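PDB 6AF0: Ctr9 protein from Myceliophthora thermophila, which probably takes part in binding the RNA polymerase II complex and contains tetratricopeptide repeats. Local coordinates for residues N308-F320 / L332-I345. Sequence-based numbering, arbitrary orientation.
Sequences NLPLTCATFAGYF and LAHKAIQYTDVNAI
Asn308, in the turn before helix 310-320, lies across the end of Lys335: the ammonium nitrogen NZ comes within 2.9 Å of OD1 of Asn308. A bend at chi2 (-84°) turns the lysine chain on its way to the amide. CD2 of the Tyr339 ring also approaches CB and the carbonyl oxygen of Asn308. With an alanine here, the lysine ammonium would probably lose its nearby amide oxygen and its end would be freer to turn. Pro310, in the first turn of the helix, packs its ring against the chain leaving helix 332-338, with CG 4.1 Å from CB of Tyr339 and CB near CD1 of Ile345. Leu311 meets the next helix: its CD1 is 3.9 Å from CD1 of Ile345, the two side chains crossing at about a right angle. Small residues let the helices draw close, to 7.6 Å between axes at 154°, nearly antiparallel. Cys313 sets CB 3.9 Å from CB of Ala336, whose methyl also touches Ala314. Further on, Leu332 is a knob in the hole formed by Cys313, Phe316, Ala317 and Phe320. Its CB lies 3.8 Å from CB of Ala317, while CD1 reaches CB of Phe316 and meets the Phe320 ring at its edge, 3.8 Å from CD2. CG of Leu332 stands anti to its carbonyl carbon (chi1 -66°), carrying CD1 into this hole. The two form an antiparallel helix pair, consistent with the TPR-type helical repeats predicted elsewhere in the chain. Leu311 also packs on Ile267 of helix 263-279, Leu332 on Phe303 of helix 285-305 and Ala317 on Leu352 of helix 343-360, while Ile345 touches a chain of another protein.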
loop_
_atom_site.group_PDB
_atom_site.type_symbol
_atom_site.label_atom_id
_atom_site.label_comp_id
_atom_site.label_asym_id
_atom_site.label_seq_id
_atom_site.Cartn_x
_atom_site.Cartn_y
_atom_site.Cartn_z
ATOM N N ASN A 308 -35.115 9.051 26.915
ATOM C CA ASN A 308 -35.184 9.786 25.654
ATOM C C ASN A 308 -34.024 10.728 25.404
ATOM O O ASN A 308 -34.119 11.568 24.503
ATOM C CB ASN A 308 -36.452 10.631 25.653
ATOM C CG ASN A 308 -37.682 9.815 25.944
ATOM O OD1 ASN A 308 -37.600 8.610 26.239
ATOM N ND2 ASN A 308 -38.840 10.455 25.833
ATOM N N LEU A 309 -32.969 10.609 26.221
ATOM C CA LEU A 309 -31.836 11.544 26.206
ATOM C C LEU A 309 -30.825 11.057 25.184
ATOM O O LEU A 309 -30.183 10.029 25.385
ATOM C CB LEU A 309 -31.195 11.657 27.589
ATOM C CG LEU A 309 -30.115 12.725 27.763
ATOM C CD1 LEU A 309 -30.627 14.096 27.381
ATOM C CD2 LEU A 309 -29.613 12.729 29.202
ATOM N N PRO A 310 -30.690 11.785 24.076
ATOM C CA PRO A 310 -29.963 11.335 22.886
ATOM C C PRO A 310 -28.548 10.820 23.122
ATOM O O PRO A 310 -28.243 9.675 22.785
ATOM C CB PRO A 310 -29.953 12.582 21.995
ATOM C CG PRO A 310 -31.210 13.307 22.375
ATOM C CD PRO A 310 -31.361 13.078 23.850
ATOM N N LEU A 311 -27.689 11.643 23.696
ATOM C CA LEU A 311 -26.301 11.236 23.949
ATOM C C LEU A 311 -26.250 9.928 24.720
ATOM O O LEU A 311 -25.510 9.031 24.387
ATOM C CB LEU A 311 -25.558 12.316 24.736
ATOM C CG LEU A 311 -24.036 12.260 24.784
ATOM C CD1 LEU A 311 -23.456 12.439 23.385
ATOM C CD2 LEU A 311 -23.510 13.343 25.730
ATOM N N THR A 312 -27.039 9.830 25.768
ATOM C CA THR A 312 -27.103 8.599 26.531
ATOM C C THR A 312 -27.491 7.446 25.629
ATOM O O THR A 312 -26.840 6.396 25.612
ATOM C CB THR A 312 -28.125 8.743 27.661
ATOM O OG1 THR A 312 -27.846 9.958 28.376
ATOM C CG2 THR A 312 -28.097 7.516 28.601
ATOM N N CYS A 313 -28.559 7.668 24.870
ATOM C CA CYS A 313 -29.094 6.660 23.969
ATOM C C CYS A 313 -28.010 6.144 23.017
ATOM O O CYS A 313 -27.768 4.953 22.914
ATOM C CB CYS A 313 -30.304 7.221 23.226
ATOM S SG CYS A 313 -31.774 7.417 24.285
ATOM N N ALA A 314 -27.319 7.051 22.364
ATOM C CA ALA A 314 -26.244 6.661 21.469
ATOM C C ALA A 314 -25.132 5.877 22.184
ATOM O O ALA A 314 -24.726 4.816 21.730
ATOM C CB ALA A 314 -25.682 7.897 20.773
ATOM N N THR A 315 -24.673 6.402 23.318
ATOM C CA THR A 315 -23.591 5.796 24.091
ATOM C C THR A 315 -23.938 4.386 24.532
ATOM O O THR A 315 -23.114 3.487 24.415
ATOM C CB THR A 315 -23.228 6.668 25.309
ATOM O OG1 THR A 315 -23.130 8.031 24.896
ATOM C CG2 THR A 315 -21.887 6.278 25.900
ATOM N N PHE A 316 -25.161 4.200 25.013
ATOM C CA PHE A 316 -25.591 2.884 25.498
ATOM C C PHE A 316 -25.871 1.928 24.339
ATOM O O PHE A 316 -25.720 0.713 24.470
ATOM C CB PHE A 316 -26.782 2.977 26.479
ATOM C CG PHE A 316 -26.667 2.025 27.666
ATOM C CD1 PHE A 316 -25.459 1.887 28.358
ATOM C CD2 PHE A 316 -27.750 1.267 28.090
ATOM C CE1 PHE A 316 -25.339 1.005 29.424
ATOM C CE2 PHE A 316 -27.629 0.392 29.155
ATOM C CZ PHE A 316 -26.427 0.258 29.818
ATOM N N ALA A 317 -26.232 2.485 23.195
ATOM C CA ALA A 317 -26.343 1.712 21.980
ATOM C C ALA A 317 -24.964 1.162 21.569
ATOM O O ALA A 317 -24.829 0.016 21.169
ATOM C CB ALA A 317 -26.932 2.575 20.884
ATOM N N GLY A 318 -23.933 1.975 21.691
ATOM C CA GLY A 318 -22.581 1.499 21.436
ATOM C C GLY A 318 -22.210 0.390 22.411
ATOM O O GLY A 318 -21.509 -0.549 22.065
ATOM N N TYR A 319 -22.656 0.508 23.650
ATOM C CA TYR A 319 -22.337 -0.496 24.643
ATOM C C TYR A 319 -22.873 -1.830 24.199
ATOM O O TYR A 319 -22.116 -2.808 24.127
ATOM C CB TYR A 319 -22.944 -0.127 25.988
ATOM C CG TYR A 319 -23.100 -1.270 26.984
ATOM C CD1 TYR A 319 -21.982 -1.879 27.570
ATOM C CD2 TYR A 319 -24.366 -1.711 27.361
ATOM C CE1 TYR A 319 -22.130 -2.901 28.490
ATOM C CE2 TYR A 319 -24.520 -2.729 28.279
ATOM C CZ TYR A 319 -23.406 -3.320 28.854
ATOM O OH TYR A 319 -23.596 -4.341 29.787
ATOM N N PHE A 320 -24.172 -1.856 23.908
ATOM C CA PHE A 320 -24.826 -3.069 23.467
ATOM C C PHE A 320 -24.237 -3.578 22.149
ATOM O O PHE A 320 -24.009 -4.779 21.964
ATOM C CB PHE A 320 -26.331 -2.851 23.340
ATOM C CG PHE A 320 -27.021 -2.703 24.658
ATOM C CD1 PHE A 320 -26.801 -3.617 25.672
ATOM C CD2 PHE A 320 -27.894 -1.643 24.893
ATOM C CE1 PHE A 320 -27.439 -3.478 26.899
ATOM C CE2 PHE A 320 -28.530 -1.491 26.118
ATOM C CZ PHE A 320 -28.304 -2.412 27.122
ATOM N N LEU A 332 -32.507 2.256 20.801
ATOM C CA LEU A 332 -31.696 3.356 21.332
ATOM C C LEU A 332 -31.213 4.303 20.234
ATOM O O LEU A 332 -31.640 5.461 20.162
ATOM C CB LEU A 332 -30.497 2.812 22.123
ATOM C CG LEU A 332 -30.845 2.053 23.398
ATOM C CD1 LEU A 332 -29.571 1.660 24.109
ATOM C CD2 LEU A 332 -31.736 2.864 24.326
ATOM N N ALA A 333 -30.349 3.788 19.363
ATOM C CA ALA A 333 -29.758 4.598 18.310
ATOM C C ALA A 333 -30.824 5.320 17.539
ATOM O O ALA A 333 -30.639 6.478 17.197
ATOM C CB ALA A 333 -28.933 3.747 17.365
ATOM N N HIS A 334 -31.935 4.641 17.263
ATOM C CA HIS A 334 -33.041 5.288 16.562
ATOM C C HIS A 334 -33.533 6.482 17.343
ATOM O O HIS A 334 -33.649 7.563 16.781
ATOM C CB HIS A 334 -34.219 4.343 16.287
ATOM C CG HIS A 334 -34.156 3.673 14.948
ATOM N ND1 HIS A 334 -33.891 4.359 13.779
ATOM C CD2 HIS A 334 -34.345 2.381 14.591
ATOM C CE1 HIS A 334 -33.905 3.515 12.764
ATOM N NE2 HIS A 334 -34.184 2.311 13.229
ATOM N N LYS A 335 -33.801 6.267 18.631
ATOM C CA LYS A 335 -34.299 7.320 19.539
ATOM C C LYS A 335 -33.403 8.525 19.569
ATOM O O LYS A 335 -33.864 9.659 19.523
ATOM C CB LYS A 335 -34.431 6.806 20.972
ATOM C CG LYS A 335 -35.866 6.514 21.372
ATOM C CD LYS A 335 -36.618 7.743 21.859
ATOM C CE LYS A 335 -37.826 7.303 22.675
ATOM N NZ LYS A 335 -38.404 8.398 23.485
ATOM N N ALA A 336 -32.111 8.254 19.678
ATOM C CA ALA A 336 -31.095 9.286 19.627
ATOM C C ALA A 336 -31.259 10.131 18.368
ATOM O O ALA A 336 -31.436 11.333 18.458
ATOM C CB ALA A 336 -29.703 8.666 19.697
ATOM N N ILE A 337 -31.259 9.489 17.207
ATOM C CA ILE A 337 -31.346 10.186 15.911
ATOM C C ILE A 337 -32.613 11.058 15.812
ATOM O O ILE A 337 -32.588 12.158 15.251
ATOM C CB ILE A 337 -31.341 9.175 14.733
ATOM C CG1 ILE A 337 -30.017 8.392 14.689
ATOM C CG2 ILE A 337 -31.556 9.881 13.395
ATOM C CD1 ILE A 337 -30.034 7.199 13.757
ATOM N N GLN A 338 -33.712 10.570 16.373
ATOM C CA GLN A 338 -34.980 11.277 16.285
ATOM C C GLN A 338 -34.970 12.562 17.090
ATOM O O GLN A 338 -35.495 13.567 16.616
ATOM C CB GLN A 338 -36.137 10.406 16.763
ATOM C CG GLN A 338 -36.062 8.973 16.268
ATOM C CD GLN A 338 -37.356 8.197 16.405
ATOM O OE1 GLN A 338 -38.284 8.626 17.096
ATOM N NE2 GLN A 338 -37.416 7.034 15.755
ATOM N N TYR A 339 -34.351 12.532 18.279
ATOM C CA TYR A 339 -34.494 13.598 19.289
ATOM C C TYR A 339 -33.303 14.538 19.491
ATOM O O TYR A 339 -33.132 15.081 20.575
ATOM C CB TYR A 339 -34.868 12.957 20.630
ATOM C CG TYR A 339 -36.310 12.514 20.735
ATOM C CD1 TYR A 339 -37.309 13.083 19.946
ATOM C CD2 TYR A 339 -36.690 11.563 21.657
ATOM C CE1 TYR A 339 -38.628 12.694 20.057
ATOM C CE2 TYR A 339 -38.009 11.176 21.770
ATOM C CZ TYR A 339 -38.970 11.742 20.966
ATOM O OH TYR A 339 -40.282 11.364 21.082
ATOM N N THR A 340 -32.516 14.789 18.457
ATOM C CA THR A 340 -31.237 15.483 18.643
ATOM C C THR A 340 -31.120 16.817 17.937
ATOM O O THR A 340 -31.400 16.922 16.751
ATOM C CB THR A 340 -30.065 14.636 18.132
ATOM O OG1 THR A 340 -30.266 13.279 18.512
ATOM C CG2 THR A 340 -28.794 15.103 18.753
ATOM N N ASP A 341 -30.646 17.819 18.665
ATOM C CA ASP A 341 -30.321 19.115 18.094
ATOM C C ASP A 341 -28.989 19.026 17.334
ATOM O O ASP A 341 -28.707 19.839 16.466
ATOM C CB ASP A 341 -30.193 20.176 19.209
ATOM C CG ASP A 341 -31.534 20.499 19.919
ATOM O OD1 ASP A 341 -32.365 21.258 19.344
ATOM O OD2 ASP A 341 -31.728 20.055 21.077
ATOM N N VAL A 342 -28.178 18.039 17.695
ATOM C CA VAL A 342 -26.780 17.933 17.298
ATOM C C VAL A 342 -26.567 16.958 16.150
ATOM O O VAL A 342 -27.025 15.829 16.198
ATOM C CB VAL A 342 -25.925 17.424 18.493
ATOM C CG1 VAL A 342 -24.423 17.515 18.202
ATOM C CG2 VAL A 342 -26.242 18.212 19.751
ATOM N N ASN A 343 -25.815 17.368 15.144
ATOM C CA ASN A 343 -25.559 16.491 13.998
ATOM C C ASN A 343 -24.664 15.305 14.368
ATOM O O ASN A 343 -24.924 14.161 13.977
ATOM C CB ASN A 343 -24.960 17.278 12.825
ATOM C CG ASN A 343 -25.878 18.401 12.342
ATOM O OD1 ASN A 343 -27.110 18.243 12.245
ATOM N ND2 ASN A 343 -25.283 19.548 12.048
ATOM N N ALA A 344 -23.614 15.584 15.133
ATOM C CA ALA A 344 -22.636 14.559 15.549
ATOM C C ALA A 344 -23.330 13.350 16.127
ATOM O O ALA A 344 -22.975 12.201 15.812
ATOM C CB ALA A 344 -21.652 15.125 16.569
ATOM N N ILE A 345 -24.323 13.620 16.975
ATOM C CA ILE A 345 -25.090 12.540 17.586
ATOM C C ILE A 345 -25.798 11.755 16.517
ATOM O O ILE A 345 -25.718 10.540 16.487
ATOM C CB ILE A 345 -26.088 13.050 18.600
ATOM C CG1 ILE A 345 -25.328 13.506 19.831
ATOM C CG2 ILE A 345 -27.075 11.963 18.961
ATOM C CD1 ILE A 345 -26.184 13.897 21.007
#